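Local coordinates for protein DMSP lyase (Ruegeria pomeroyi, PDB 5CU1) that is a cupin-clan lyase that binds an iron(III) ion within its beta-barrel domain, at residues 25-30 with 40-45; 110-115 with 123-128; 143-148 with 191-196. One frame throughout, in Å; residues are numbered along the deposited sequence.

Interaction 1. Residues 25-30 with 40-45; sequences EFQALH and VALPDS
L42 sends its isobutyl group down between the rings of H30 and F26 on the helix. Its CD1 lies over one face of the H30 imidazole, 3.3 Å from the ring centroid and displaced toward the rim on the NE2 side, a CH-pi contact. The separation of L42 CD1 from H30 NE2, 3.1 Å, is shorter than such carbon-nitrogen contacts usually are, and the leucine's chi1 of -111° is far from a staggered value, so the exact placing of this branch is doubtful even though its side of the ring is clear. The same methyl meets F26 CE2 at 3.9 Å, while the other branch, CD2, rests on the helix itself, 3.6 Å from Q27 CA. At the edge of the imidazole, H30 NE2 donates to the carbonyl oxygen of V40 over 2.9 Å, a weak bond because its N-H...O angle is only 127°. A chi1 of -177° carries the H30 ring away from its own backbone N and across to the loop. Farther out, the planes of the Q27 amide and D44 carboxylate are nearly parallel but offset in layers; NE2 and OD2 are 4.1 Å apart, and D44 is poorly ordered.

Around this layer, L36 and A37 of helix 34-39 touch H30, and F26 continues inward to L192 and L194 of strand 189-196. The contact thus joins helix 17-32 to the loop after helix 34-39, outside the barrel. Its chemistry implies attachment mainly by apolar packing: one weak bond at the imidazole edge gives the loop carbonyl a partner and may favour this ring orientation, while the polar fringe adds little.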
ATOM      1  N   GLU A  25      -6.403 -13.499   4.620  1.00 26.65           N
ATOM      2  CA  GLU A  25      -5.892 -13.476   3.321  1.00 28.65           C
ATOM      3  C   GLU A  25      -4.435 -12.992   3.190  1.00 29.03           C
ATOM      4  O   GLU A  25      -3.790 -13.529   2.454  1.00 25.65           O
ATOM      5  CB  GLU A  25      -6.773 -12.818   2.335  1.00 26.67           C
ATOM      6  CG  GLU A  25      -8.053 -13.383   1.998  1.00 23.64           C
ATOM      7  CD  GLU A  25      -8.049 -14.665   1.344  1.00 28.38           C
ATOM      8  OE1 GLU A  25      -7.180 -15.196   0.902  1.00 28.76           O
ATOM      9  OE2 GLU A  25      -9.012 -15.218   1.416  1.00 32.44           O
ATOM     10  N   PHE A  26      -4.034 -12.051   4.034  1.00 26.29           N
ATOM     11  CA  PHE A  26      -2.703 -11.630   4.244  1.00 24.16           C
ATOM     12  C   PHE A  26      -1.696 -12.720   4.678  1.00 24.71           C
ATOM     13  O   PHE A  26      -0.763 -12.833   4.044  1.00 21.50           O
ATOM     14  CB  PHE A  26      -2.567 -10.251   4.907  1.00 20.54           C
ATOM     15  CG  PHE A  26      -1.199  -9.874   5.160  1.00 25.36           C
ATOM     16  CD1 PHE A  26      -0.408  -9.550   4.184  1.00 22.50           C
ATOM     17  CD2 PHE A  26      -0.655  -9.996   6.402  1.00 26.32           C
ATOM     18  CE1 PHE A  26       0.889  -9.368   4.376  1.00 24.51           C
ATOM     19  CE2 PHE A  26       0.670  -9.768   6.590  1.00 25.09           C
ATOM     20  CZ  PHE A  26       1.429  -9.426   5.570  1.00 23.88           C
ATOM     21  N   GLN A  27      -2.030 -13.427   5.737  1.00 25.41           N
ATOM     22  CA  GLN A  27      -1.297 -14.457   6.410  1.00 26.65           C
ATOM     23  C   GLN A  27      -0.951 -15.622   5.510  1.00 28.39           C
ATOM     24  O   GLN A  27       0.103 -16.140   5.544  1.00 27.96           O
ATOM     25  CB  GLN A  27      -2.053 -14.856   7.678  1.00 24.35           C
ATOM     26  CG  GLN A  27      -1.867 -13.912   8.771  1.00 26.52           C
ATOM     27  CD  GLN A  27      -2.762 -14.102   9.892  1.00 37.39           C
ATOM     28  OE1 GLN A  27      -3.806 -14.470   9.703  1.00 36.56           O
ATOM     29  NE2 GLN A  27      -2.307 -13.859  11.094  1.00 35.81           N
ATOM     30  N   ALA A  28      -1.932 -16.002   4.719  1.00 26.73           N
ATOM     31  CA  ALA A  28      -1.815 -16.992   3.687  1.00 24.50           C
ATOM     32  C   ALA A  28      -1.105 -16.609   2.561  1.00 25.51           C
ATOM     33  O   ALA A  28      -0.497 -17.346   2.149  1.00 37.16           O
ATOM     34  CB  ALA A  28      -3.134 -17.564   3.294  1.00 21.82           C
ATOM     35  N   LEU A  29      -0.986 -15.411   2.122  1.00 27.73           N
ATOM     36  CA  LEU A  29      -0.121 -15.043   0.992  1.00 25.76           C
ATOM     37  C   LEU A  29       1.230 -14.792   1.254  1.00 22.14           C
ATOM     38  O   LEU A  29       1.984 -14.967   0.489  1.00 24.18           O
ATOM     39  CB  LEU A  29      -0.696 -13.755   0.452  1.00 26.11           C
ATOM     40  CG  LEU A  29       0.016 -12.933  -0.529  1.00 17.88           C
ATOM     41  CD1 LEU A  29      -0.098 -13.576  -1.802  1.00 23.41           C
ATOM     42  CD2 LEU A  29      -0.519 -11.680  -0.512  1.00 19.31           C
ATOM     43  N   HIS A  30       1.472 -14.448   2.427  1.00 25.12           N
ATOM     44  CA  HIS A  30       2.674 -14.251   3.011  1.00 25.44           C
ATOM     45  C   HIS A  30       3.412 -15.525   3.022  1.00 29.52           C
ATOM     46  O   HIS A  30       4.431 -15.579   2.503  1.00 32.65           O
ATOM     47  CB  HIS A  30       2.529 -13.831   4.349  1.00 26.90           C
ATOM     48  CG  HIS A  30       3.798 -13.520   5.044  1.00 29.66           C
ATOM     49  ND1 HIS A  30       4.499 -14.419   5.731  1.00 31.44           N
ATOM     50  CD2 HIS A  30       4.466 -12.391   5.156  1.00 28.85           C
ATOM     51  CE1 HIS A  30       5.509 -13.843   6.279  1.00 33.07           C
ATOM     52  NE2 HIS A  30       5.507 -12.613   5.949  1.00 30.09           N
ATOM     53  N   VAL A  40      10.094 -10.437   6.173  1.00 22.24           N
ATOM     54  CA  VAL A  40       9.533 -10.419   7.467  1.00 25.37           C
ATOM     55  C   VAL A  40       8.760 -11.758   7.814  1.00 29.41           C
ATOM     56  O   VAL A  40       8.102 -12.281   7.139  1.00 28.39           O
ATOM     57  CB  VAL A  40       8.805  -9.080   7.765  1.00 23.09           C
ATOM     58  CG1 VAL A  40       7.490  -8.843   7.130  1.00 19.52           C
ATOM     59  CG2 VAL A  40       8.866  -8.806   9.179  1.00 21.51           C
ATOM     60  N   ALA A  41       8.964 -12.221   8.961  1.00 32.13           N
ATOM     61  CA  ALA A  41       8.187 -13.185   9.620  1.00 36.25           C
ATOM     62  C   ALA A  41       7.013 -12.659  10.230  1.00 34.10           C
ATOM     63  O   ALA A  41       7.025 -11.675  10.830  1.00 35.57           O
ATOM     64  CB  ALA A  41       8.997 -13.957  10.626  1.00 30.17           C
ATOM     65  N   LEU A  42       5.984 -13.396  10.028  1.00 35.71           N
ATOM     66  CA  LEU A  42       4.663 -13.134  10.512  1.00 34.36           C
ATOM     67  C   LEU A  42       4.658 -13.611  11.890  1.00 45.90           C
ATOM     68  O   LEU A  42       5.161 -14.682  12.172  1.00 47.85           O
ATOM     69  CB  LEU A  42       3.613 -13.788   9.709  1.00 38.49           C
ATOM     70  CG  LEU A  42       2.767 -12.849   8.939  1.00 43.26           C
ATOM     71  CD1 LEU A  42       3.568 -11.759   8.274  1.00 36.35           C
ATOM     72  CD2 LEU A  42       1.730 -13.426   8.061  1.00 32.71           C
ATOM     73  N   PRO A  43       4.212 -12.649  12.825  1.00 50.46           N
ATOM     74  CA  PRO A  43       4.392 -13.055  14.212  1.00 46.11           C
ATOM     75  C   PRO A  43       3.374 -13.860  14.702  1.00 49.02           C
ATOM     76  O   PRO A  43       3.680 -14.477  15.652  1.00 57.83           O
ATOM     77  CB  PRO A  43       4.322 -11.782  15.022  1.00 46.01           C
ATOM     78  CG  PRO A  43       4.063 -10.699  14.140  1.00 44.01           C
ATOM     79  CD  PRO A  43       3.731 -11.189  12.854  1.00 45.04           C
ATOM     80  N   ASP A  44       2.227 -13.810  14.113  1.00 44.73           N
ATOM     81  CA  ASP A  44       1.102 -14.713  14.259  1.00 59.82           C
ATOM     82  C   ASP A  44      -0.128 -14.622  15.438  1.00 64.76           C
ATOM     83  O   ASP A  44      -1.007 -15.463  15.632  1.00 59.10           O
ATOM     84  CB  ASP A  44       1.483 -16.105  13.740  1.00 60.54           C
ATOM     85  CG  ASP A  44       0.426 -16.682  12.711  1.00 66.76           C
ATOM     86  OD1 ASP A  44       0.706 -16.764  11.502  1.00 59.68           O
ATOM     87  OD2 ASP A  44      -0.678 -16.994  13.169  1.00 68.09           O
ATOM     88  N   SER A  45      -0.279 -13.427  15.938  1.00 63.59           N
ATOM     89  CA  SER A  45       0.194 -12.908  17.128  1.00 58.63           C
ATOM     90  C   SER A  45       0.153 -11.461  17.021  1.00 52.11           C
ATOM     91  O   SER A  45       1.063 -10.824  17.358  1.00 55.04           O
ATOM     92  CB  SER A  45       1.547 -13.498  17.500  1.00 60.41           C
ATOM     93  OG  SER A  45       1.401 -14.843  17.393  1.00 56.60           O
TER

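Interaction 2. Residues 110-115 with 123-128; sequences CLIGEG and LAAYVV
I112 and L123 meet through branches set by their first torsions. In I112 a chi1 of -60° turns CG1 beside its own backbone N and puts CG2 on the far side from it; in L123 a chi1 of 72° tucks CG between N and the carbonyl carbon, and CD2 then comes obliquely to within 3.5 Å of I112 CG2. The Y126 ring lies beside C110. The cysteine SG approaches CE1 of Y126 at 3.5 Å and lies 4.2 Å from the ring centroid, oblique to its plane, a sulfur-aromatic contact.

Between these side chains the backbones form an antiparallel classic beta bulge. The oxygen of A125 receives two amides, from L111 N at 2.9 Å and from I112 N at 3.1 Å; the second bond is the straighter, with an N-H...O angle of 161°, and the L111 bond is more bent. A125 N in return donates to I112 O over 3.2 Å. C110 pairs with Y126 and I112 with A125, so the register slips by one residue exactly where the chain turns a corner at L111 and leaves the edge of the five-stranded cupin sheet. The CB atoms of I112 and A125 are 4.1 Å apart on the side of that sheet where helix 17-32 packs, its F26 against I112 and its L22 against L111.

G113 takes backbone angles suited to glycine, and its CA lies across from the A124 methyl. Beyond it, one water links the E114 carbonyl oxygen, to which it donates over 2.9 Å, with the Y126 hydroxyl. The Y126 ring also meets W195 edge-to-face.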
ATOM      1  N   CYS A 110      -3.588   1.460   6.238  1.00 23.71           N
ATOM      2  CA  CYS A 110      -3.119   0.443   7.241  1.00 18.70           C
ATOM      3  C   CYS A 110      -3.982  -0.799   7.528  1.00 22.61           C
ATOM      4  O   CYS A 110      -5.027  -0.723   7.817  1.00 25.56           O
ATOM      5  CB  CYS A 110      -2.562   1.060   8.524  1.00 19.77           C
ATOM      6  SG  CYS A 110      -1.089   0.454   9.213  1.00 17.83           S
ATOM      7  N   LEU A 111      -3.421  -1.961   7.391  1.00 21.15           N
ATOM      8  CA  LEU A 111      -3.818  -3.130   8.045  1.00 19.71           C
ATOM      9  C   LEU A 111      -3.018  -3.497   9.325  1.00 26.02           C
ATOM     10  O   LEU A 111      -3.602  -3.680  10.276  1.00 28.09           O
ATOM     11  CB  LEU A 111      -4.042  -4.240   7.073  1.00 22.73           C
ATOM     12  CG  LEU A 111      -3.908  -5.658   7.517  1.00 19.35           C
ATOM     13  CD1 LEU A 111      -5.288  -6.216   7.917  1.00 16.42           C
ATOM     14  CD2 LEU A 111      -3.305  -6.461   6.432  1.00 19.09           C
ATOM     15  N   ILE A 112      -1.700  -3.486   9.346  1.00 22.45           N
ATOM     16  CA  ILE A 112      -0.857  -3.732  10.463  1.00 21.01           C
ATOM     17  C   ILE A 112      -0.044  -2.497  10.855  1.00 23.99           C
ATOM     18  O   ILE A 112       0.754  -2.217  10.267  1.00 26.50           O
ATOM     19  CB  ILE A 112      -0.019  -5.037  10.297  1.00 21.01           C
ATOM     20  CG1 ILE A 112      -0.930  -6.246  10.146  1.00 17.72           C
ATOM     21  CG2 ILE A 112       0.869  -5.205  11.430  1.00 20.69           C
ATOM     22  CD1 ILE A 112      -0.242  -7.413   9.687  1.00 20.88           C
ATOM     23  N   GLY A 113      -0.334  -1.842  11.925  1.00 24.43           N
ATOM     24  CA  GLY A 113       0.308  -0.732  12.471  1.00 19.30           C
ATOM     25  C   GLY A 113      -0.617   0.347  12.821  1.00 22.64           C
ATOM     26  O   GLY A 113      -1.711   0.183  12.861  1.00 23.95           O
ATOM     27  N   GLU A 114      -0.059   1.485  12.948  1.00 20.61           N
ATOM     28  CA  GLU A 114      -0.719   2.751  13.241  1.00 21.03           C
ATOM     29  C   GLU A 114      -1.879   3.074  12.314  1.00 27.68           C
ATOM     30  O   GLU A 114      -1.690   3.333  11.121  1.00 25.28           O
ATOM     31  CB  GLU A 114       0.318   3.876  13.178  1.00 20.27           C
ATOM     32  CG  GLU A 114      -0.249   5.257  13.108  1.00 29.55           C
ATOM     33  CD  GLU A 114      -0.417   5.866  14.460  1.00 38.98           C
ATOM     34  OE1 GLU A 114      -0.792   5.125  15.391  1.00 48.64           O
ATOM     35  OE2 GLU A 114      -0.163   7.086  14.597  1.00 47.54           O
ATOM     36  N   GLY A 115      -3.081   3.081  12.880  1.00 24.51           N
ATOM     37  CA  GLY A 115      -4.278   3.360  12.117  1.00 22.81           C
ATOM     38  C   GLY A 115      -4.893   2.108  11.527  1.00 26.21           C
ATOM     39  O   GLY A 115      -5.869   2.190  10.785  1.00 25.32           O
ATOM     40  N   LEU A 123       6.546  -5.314  11.997  1.00 26.66           N
ATOM     41  CA  LEU A 123       6.029  -4.965  10.734  1.00 25.13           C
ATOM     42  C   LEU A 123       4.872  -3.933  10.727  1.00 23.29           C
ATOM     43  O   LEU A 123       4.280  -3.750  11.664  1.00 22.76           O
ATOM     44  CB  LEU A 123       5.765  -6.268   9.926  1.00 24.65           C
ATOM     45  CG  LEU A 123       4.733  -7.327  10.059  1.00 23.54           C
ATOM     46  CD1 LEU A 123       4.619  -7.819  11.469  1.00 26.10           C
ATOM     47  CD2 LEU A 123       3.418  -6.871   9.694  1.00 17.98           C
ATOM     48  N   ALA A 124       4.629  -3.300   9.615  1.00 21.40           N
ATOM     49  CA  ALA A 124       3.381  -2.815   9.115  1.00 22.83           C
ATOM     50  C   ALA A 124       3.021  -3.277   7.726  1.00 20.80           C
ATOM     51  O   ALA A 124       3.749  -3.711   7.080  1.00 19.61           O
ATOM     52  CB  ALA A 124       3.335  -1.356   9.203  1.00 18.70           C
ATOM     53  N   ALA A 125       1.790  -3.271   7.479  1.00 24.97           N
ATOM     54  CA  ALA A 125       1.182  -3.604   6.291  1.00 21.15           C
ATOM     55  C   ALA A 125       0.138  -2.626   5.982  1.00 21.82           C
ATOM     56  O   ALA A 125      -0.587  -2.266   6.772  1.00 21.10           O
ATOM     57  CB  ALA A 125       0.668  -5.020   6.272  1.00 19.10           C
ATOM     58  N   TYR A 126       0.070  -2.368   4.686  1.00 19.45           N
ATOM     59  CA  TYR A 126      -0.699  -1.447   3.878  1.00 20.12           C
ATOM     60  C   TYR A 126      -1.167  -2.002   2.420  1.00 15.69           C
ATOM     61  O   TYR A 126      -0.669  -2.958   1.899  1.00 23.03           O
ATOM     62  CB  TYR A 126      -0.063  -0.041   3.757  1.00 17.12           C
ATOM     63  CG  TYR A 126       0.616   0.596   4.869  1.00 16.81           C
ATOM     64  CD1 TYR A 126      -0.006   1.455   5.644  1.00 12.66           C
ATOM     65  CD2 TYR A 126       1.925   0.401   5.105  1.00 18.17           C
ATOM     66  CE1 TYR A 126       0.596   2.080   6.604  1.00 17.96           C
ATOM     67  CE2 TYR A 126       2.511   1.005   6.097  1.00 17.01           C
ATOM     68  CZ  TYR A 126       1.814   1.837   6.887  1.00 19.59           C
ATOM     69  OH  TYR A 126       2.415   2.449   7.861  1.00 17.69           O
ATOM     70  N   VAL A 127      -2.143  -1.304   1.878  1.00 23.45           N
ATOM     71  CA  VAL A 127      -2.687  -1.273   0.511  1.00 15.97           C
ATOM     72  C   VAL A 127      -2.495   0.048  -0.057  1.00 15.28           C
ATOM     73  O   VAL A 127      -2.691   0.930   0.591  1.00 16.29           O
ATOM     74  CB  VAL A 127      -4.089  -1.854   0.430  1.00 17.11           C
ATOM     75  CG1 VAL A 127      -4.975  -1.020   1.288  1.00 16.56           C
ATOM     76  CG2 VAL A 127      -4.633  -2.081  -0.951  1.00 15.85           C
ATOM     77  N   VAL A 128      -2.027   0.112  -1.274  1.00 21.16           N
ATOM     78  CA  VAL A 128      -1.969   1.199  -2.219  1.00 17.65           C
ATOM     79  C   VAL A 128      -2.670   0.857  -3.413  1.00 17.43           C
ATOM     80  O   VAL A 128      -2.418  -0.015  -4.003  1.00 14.10           O
ATOM     81  CB  VAL A 128      -0.499   1.737  -2.493  1.00 15.00           C
ATOM     82  CG1 VAL A 128      -0.352   2.845  -3.362  1.00 14.38           C
ATOM     83  CG2 VAL A 128       0.102   2.160  -1.150  1.00 16.01           C
TER
HETATM   84  O   HOH W   1       0.939   3.432   9.933  1.00 20.06           O

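Interaction 3. Residues 143-148 with 191-196; sequences AEEIYF and ALVLWR. With FE (Fe (III) ion), chain B.
A191 begins the pairing with its methyl 3.9 Å from CD2 of Y147, just beside the point where the backbones of L192 and F148 exchange two hydrogen bonds. Both L192 and F148 send their side chains to the outer side of the sheet, where L36 of helix 34-39 touches each. V193 turns the other way. Its CG2 sits over the centre of the Y147 ring, 3.8 Å from the centroid and 6° off the normal, a well-aligned CH-pi contact, while CG1, placed on the far side from the backbone N, reaches E145 OE2 at 3.3 Å.

These two strands are central neighbours in one sheet of the cupin barrel, antiparallel at 166°, and their inner face carries the metal site. E145, extended beyond CG, chelates the iron(III) ion through both carboxylate oxygens, OE2 at 2.4 Å; H141 and H180 complete the protein ligands, and H174 hydrogen-bonds to OE1.

L194 returns to the outer face, its CB 3.6 Å from CG2 of I146, and F39 and F26 pack beyond. W195, inward, donates from NE1 to E145 OE2 over 3.2 Å, meeting that oxygen on its anti side and 34° out of the carboxylate plane; this second-shell bond and that of H174 are consistent with a carboxylate of fixed rotation. The methyl of A143 lies above the indole plane, offset toward its rim, 3.4 Å from W195 CE3. In a salt bridge R196 NE, at 3.1 Å, and NH2 both donate to E144 OE1 from above one face of the carboxylate, while OE1 lies close to the guanidinium plane. NH1 hydrogen-bonds to the F39 carbonyl oxygen.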
ATOM      1  N   ALA A 143      11.631   3.166   7.260  1.00 19.08           N
ATOM      2  CA  ALA A 143      11.360   1.900   7.005  1.00 19.67           C
ATOM      3  C   ALA A 143      11.931   1.414   5.687  1.00 22.11           C
ATOM      4  O   ALA A 143      11.759   1.944   4.756  1.00 18.91           O
ATOM      5  CB  ALA A 143       9.874   1.622   7.067  1.00 19.60           C
ATOM      6  N   GLU A 144      12.454   0.254   5.755  1.00 18.89           N
ATOM      7  CA  GLU A 144      12.524  -0.646   4.696  1.00 18.35           C
ATOM      8  C   GLU A 144      11.226  -1.185   4.229  1.00 16.79           C
ATOM      9  O   GLU A 144      10.399  -1.456   4.962  1.00 14.89           O
ATOM     10  CB  GLU A 144      13.484  -1.723   4.987  1.00 16.35           C
ATOM     11  CG  GLU A 144      14.832  -1.302   5.394  1.00 17.23           C
ATOM     12  CD  GLU A 144      15.857  -2.420   5.506  1.00 23.72           C
ATOM     13  OE1 GLU A 144      15.761  -3.264   6.209  1.00 23.03           O
ATOM     14  OE2 GLU A 144      16.837  -2.404   4.912  1.00 27.52           O
ATOM     15  N   GLU A 145      11.168  -1.262   2.955  1.00 12.27           N
ATOM     16  CA  GLU A 145      10.003  -1.534   2.202  1.00 15.64           C
ATOM     17  C   GLU A 145       9.966  -2.574   1.089  1.00 16.04           C
ATOM     18  O   GLU A 145      10.727  -2.653   0.413  1.00 13.61           O
ATOM     19  CB  GLU A 145       9.300  -0.227   1.829  1.00 14.87           C
ATOM     20  CG  GLU A 145       8.204  -0.211   0.910  1.00 13.42           C
ATOM     21  CD  GLU A 145       7.767   1.125   0.500  1.00 23.53           C
ATOM     22  OE1 GLU A 145       8.288   1.760  -0.220  1.00 22.31           O
ATOM     23  OE2 GLU A 145       6.899   1.580   0.987  1.00 25.41           O
ATOM     24  N   ILE A 146       8.977  -3.374   1.092  1.00 16.83           N
ATOM     25  CA  ILE A 146       8.475  -4.114  -0.035  1.00 16.72           C
ATOM     26  C   ILE A 146       7.117  -3.771  -0.683  1.00 16.63           C
ATOM     27  O   ILE A 146       6.223  -3.764  -0.077  1.00 18.29           O
ATOM     28  CB  ILE A 146       8.769  -5.628   0.159  1.00 20.32           C
ATOM     29  CG1 ILE A 146       9.082  -6.334  -1.158  1.00 18.93           C
ATOM     30  CG2 ILE A 146       7.887  -6.331   1.199  1.00 16.15           C
ATOM     31  CD1 ILE A 146       9.323  -7.834  -1.008  1.00 22.28           C
ATOM     32  N   TYR A 147       7.084  -3.477  -1.936  1.00 15.74           N
ATOM     33  CA  TYR A 147       5.939  -3.446  -2.822  1.00 12.50           C
ATOM     34  C   TYR A 147       5.675  -4.740  -3.671  1.00 18.40           C
ATOM     35  O   TYR A 147       6.290  -5.053  -4.550  1.00 18.93           O
ATOM     36  CB  TYR A 147       5.954  -2.105  -3.624  1.00 15.01           C
ATOM     37  CG  TYR A 147       5.313  -0.797  -3.225  1.00 15.64           C
ATOM     38  CD1 TYR A 147       5.889   0.081  -2.410  1.00 18.77           C
ATOM     39  CD2 TYR A 147       4.204  -0.380  -3.833  1.00 20.19           C
ATOM     40  CE1 TYR A 147       5.383   1.310  -2.188  1.00 20.48           C
ATOM     41  CE2 TYR A 147       3.657   0.784  -3.591  1.00 20.46           C
ATOM     42  CZ  TYR A 147       4.212   1.649  -2.769  1.00 17.41           C
ATOM     43  OH  TYR A 147       3.596   2.774  -2.673  1.00 19.18           O
ATOM     44  N   PHE A 148       4.725  -5.444  -3.278  1.00 20.95           N
ATOM     45  CA  PHE A 148       4.082  -6.553  -3.916  1.00 19.92           C
ATOM     46  C   PHE A 148       2.798  -6.188  -4.594  1.00 20.91           C
ATOM     47  O   PHE A 148       1.936  -5.948  -4.018  1.00 22.36           O
ATOM     48  CB  PHE A 148       4.067  -7.822  -2.995  1.00 22.42           C
ATOM     49  CG  PHE A 148       3.651  -9.074  -3.633  1.00 17.49           C
ATOM     50  CD1 PHE A 148       4.526 -10.116  -3.894  1.00 24.88           C
ATOM     51  CD2 PHE A 148       2.396  -9.257  -3.910  1.00 21.81           C
ATOM     52  CE1 PHE A 148       4.153 -11.208  -4.425  1.00 18.73           C
ATOM     53  CE2 PHE A 148       2.014 -10.401  -4.502  1.00 22.71           C
ATOM     54  CZ  PHE A 148       2.929 -11.344  -4.770  1.00 23.31           C
ATOM     55  N   ALA A 191      -1.404  -2.670  -4.531  1.00 21.61           N
ATOM     56  CA  ALA A 191      -0.257  -3.392  -3.978  1.00 17.74           C
ATOM     57  C   ALA A 191      -0.391  -3.598  -2.495  1.00 18.29           C
ATOM     58  O   ALA A 191      -1.016  -2.808  -1.797  1.00 21.42           O
ATOM     59  CB  ALA A 191       1.057  -2.650  -4.274  1.00 17.08           C
ATOM     60  N   LEU A 192       0.203  -4.680  -2.026  1.00 19.77           N
ATOM     61  CA  LEU A 192       0.505  -4.859  -0.626  1.00 15.85           C
ATOM     62  C   LEU A 192       1.858  -4.229  -0.391  1.00 18.80           C
ATOM     63  O   LEU A 192       2.776  -4.436  -1.188  1.00 17.85           O
ATOM     64  CB  LEU A 192       0.534  -6.338  -0.253  1.00 16.53           C
ATOM     65  CG  LEU A 192       1.125  -6.678   1.116  1.00 22.55           C
ATOM     66  CD1 LEU A 192       0.168  -6.255   2.234  1.00 18.05           C
ATOM     67  CD2 LEU A 192       1.480  -8.168   1.214  1.00 19.21           C
ATOM     68  N   VAL A 193       1.962  -3.438   0.679  1.00 19.03           N
ATOM     69  CA  VAL A 193       3.202  -2.790   1.074  1.00 16.90           C
ATOM     70  C   VAL A 193       3.575  -3.180   2.501  1.00 20.38           C
ATOM     71  O   VAL A 193       2.806  -2.924   3.412  1.00 20.97           O
ATOM     72  CB  VAL A 193       3.080  -1.271   0.999  1.00 19.62           C
ATOM     73  CG1 VAL A 193       4.457  -0.613   1.171  1.00 18.18           C
ATOM     74  CG2 VAL A 193       2.432  -0.872  -0.302  1.00 17.66           C
ATOM     75  N   LEU A 194       4.742  -3.805   2.683  1.00 18.58           N
ATOM     76  CA  LEU A 194       5.242  -4.186   4.006  1.00 14.29           C
ATOM     77  C   LEU A 194       6.367  -3.279   4.463  1.00 14.55           C
ATOM     78  O   LEU A 194       7.206  -2.896   3.664  1.00 13.42           O
ATOM     79  CB  LEU A 194       5.740  -5.635   4.005  1.00 16.03           C
ATOM     80  CG  LEU A 194       4.679  -6.673   3.635  1.00 21.78           C
ATOM     81  CD1 LEU A 194       5.231  -8.071   3.731  1.00 18.86           C
ATOM     82  CD2 LEU A 194       3.447  -6.527   4.519  1.00 23.68           C
ATOM     83  N   TRP A 195       6.354  -2.928   5.750  1.00 20.81           N
ATOM     84  CA  TRP A 195       7.402  -2.129   6.389  1.00 18.19           C
ATOM     85  C   TRP A 195       8.087  -2.916   7.495  1.00 20.94           C
ATOM     86  O   TRP A 195       7.463  -3.725   8.188  1.00 16.38           O
ATOM     87  CB  TRP A 195       6.845  -0.844   7.004  1.00 18.64           C
ATOM     88  CG  TRP A 195       6.602   0.240   6.048  1.00 16.73           C
ATOM     89  CD1 TRP A 195       6.432   0.120   4.718  1.00 14.57           C
ATOM     90  CD2 TRP A 195       6.496   1.636   6.349  1.00 19.31           C
ATOM     91  NE1 TRP A 195       6.219   1.352   4.156  1.00 19.14           N
ATOM     92  CE2 TRP A 195       6.259   2.300   5.141  1.00 20.94           C
ATOM     93  CE3 TRP A 195       6.574   2.383   7.525  1.00 21.69           C
ATOM     94  CZ2 TRP A 195       6.119   3.683   5.069  1.00 22.79           C
ATOM     95  CZ3 TRP A 195       6.426   3.749   7.454  1.00 18.84           C
ATOM     96  CH2 TRP A 195       6.205   4.387   6.234  1.00 24.61           C
ATOM     97  N   ARG A 196       9.371  -2.650   7.670  1.00 20.90           N
ATOM     98  CA  ARG A 196      10.117  -3.239   8.757  1.00 17.24           C
ATOM     99  C   ARG A 196      11.114  -2.194   9.198  1.00 18.37           C
ATOM    100  O   ARG A 196      11.498  -1.339   8.400  1.00 15.71           O
ATOM    101  CB  ARG A 196      10.786  -4.543   8.321  1.00 14.11           C
ATOM    102  CG  ARG A 196      11.904  -4.377   7.307  1.00 13.28           C
ATOM    103  CD  ARG A 196      12.407  -5.715   6.780  1.00 12.90           C
ATOM    104  NE  ARG A 196      13.731  -5.565   6.168  1.00 16.69           N
ATOM    105  CZ  ARG A 196      14.474  -6.563   5.696  1.00 15.91           C
ATOM    106  NH1 ARG A 196      14.052  -7.819   5.730  1.00 14.94           N
ATOM    107  NH2 ARG A 196      15.662  -6.297   5.186  1.00 20.56           N
TER
HETATM  108 FE    FE B 301       7.208   3.802   0.188  0.60 35.29          FE

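How the interactions relate
Interactions 2 and 3 are buried and share one sheet: strand 124-130 of interaction 2 lies beside strand 189-196 of interaction 3, with Y126 O 2.9 Å from V193 N in a probable hydrogen bond. Interaction 1 is only partly buried, its centre about 16 Å from the centre of the chain, and rests on both through F26, which packs on I112 of interaction 2 and on L192 and L194 of interaction 3, with V40 and P43 also packing on L123. Chemistry follows place: apolar contacts and one weak bond at the helical periphery, a bulge with a doubly used carbonyl at the sheet edge, and regular strand pairing with metal coordination in the barrel interior.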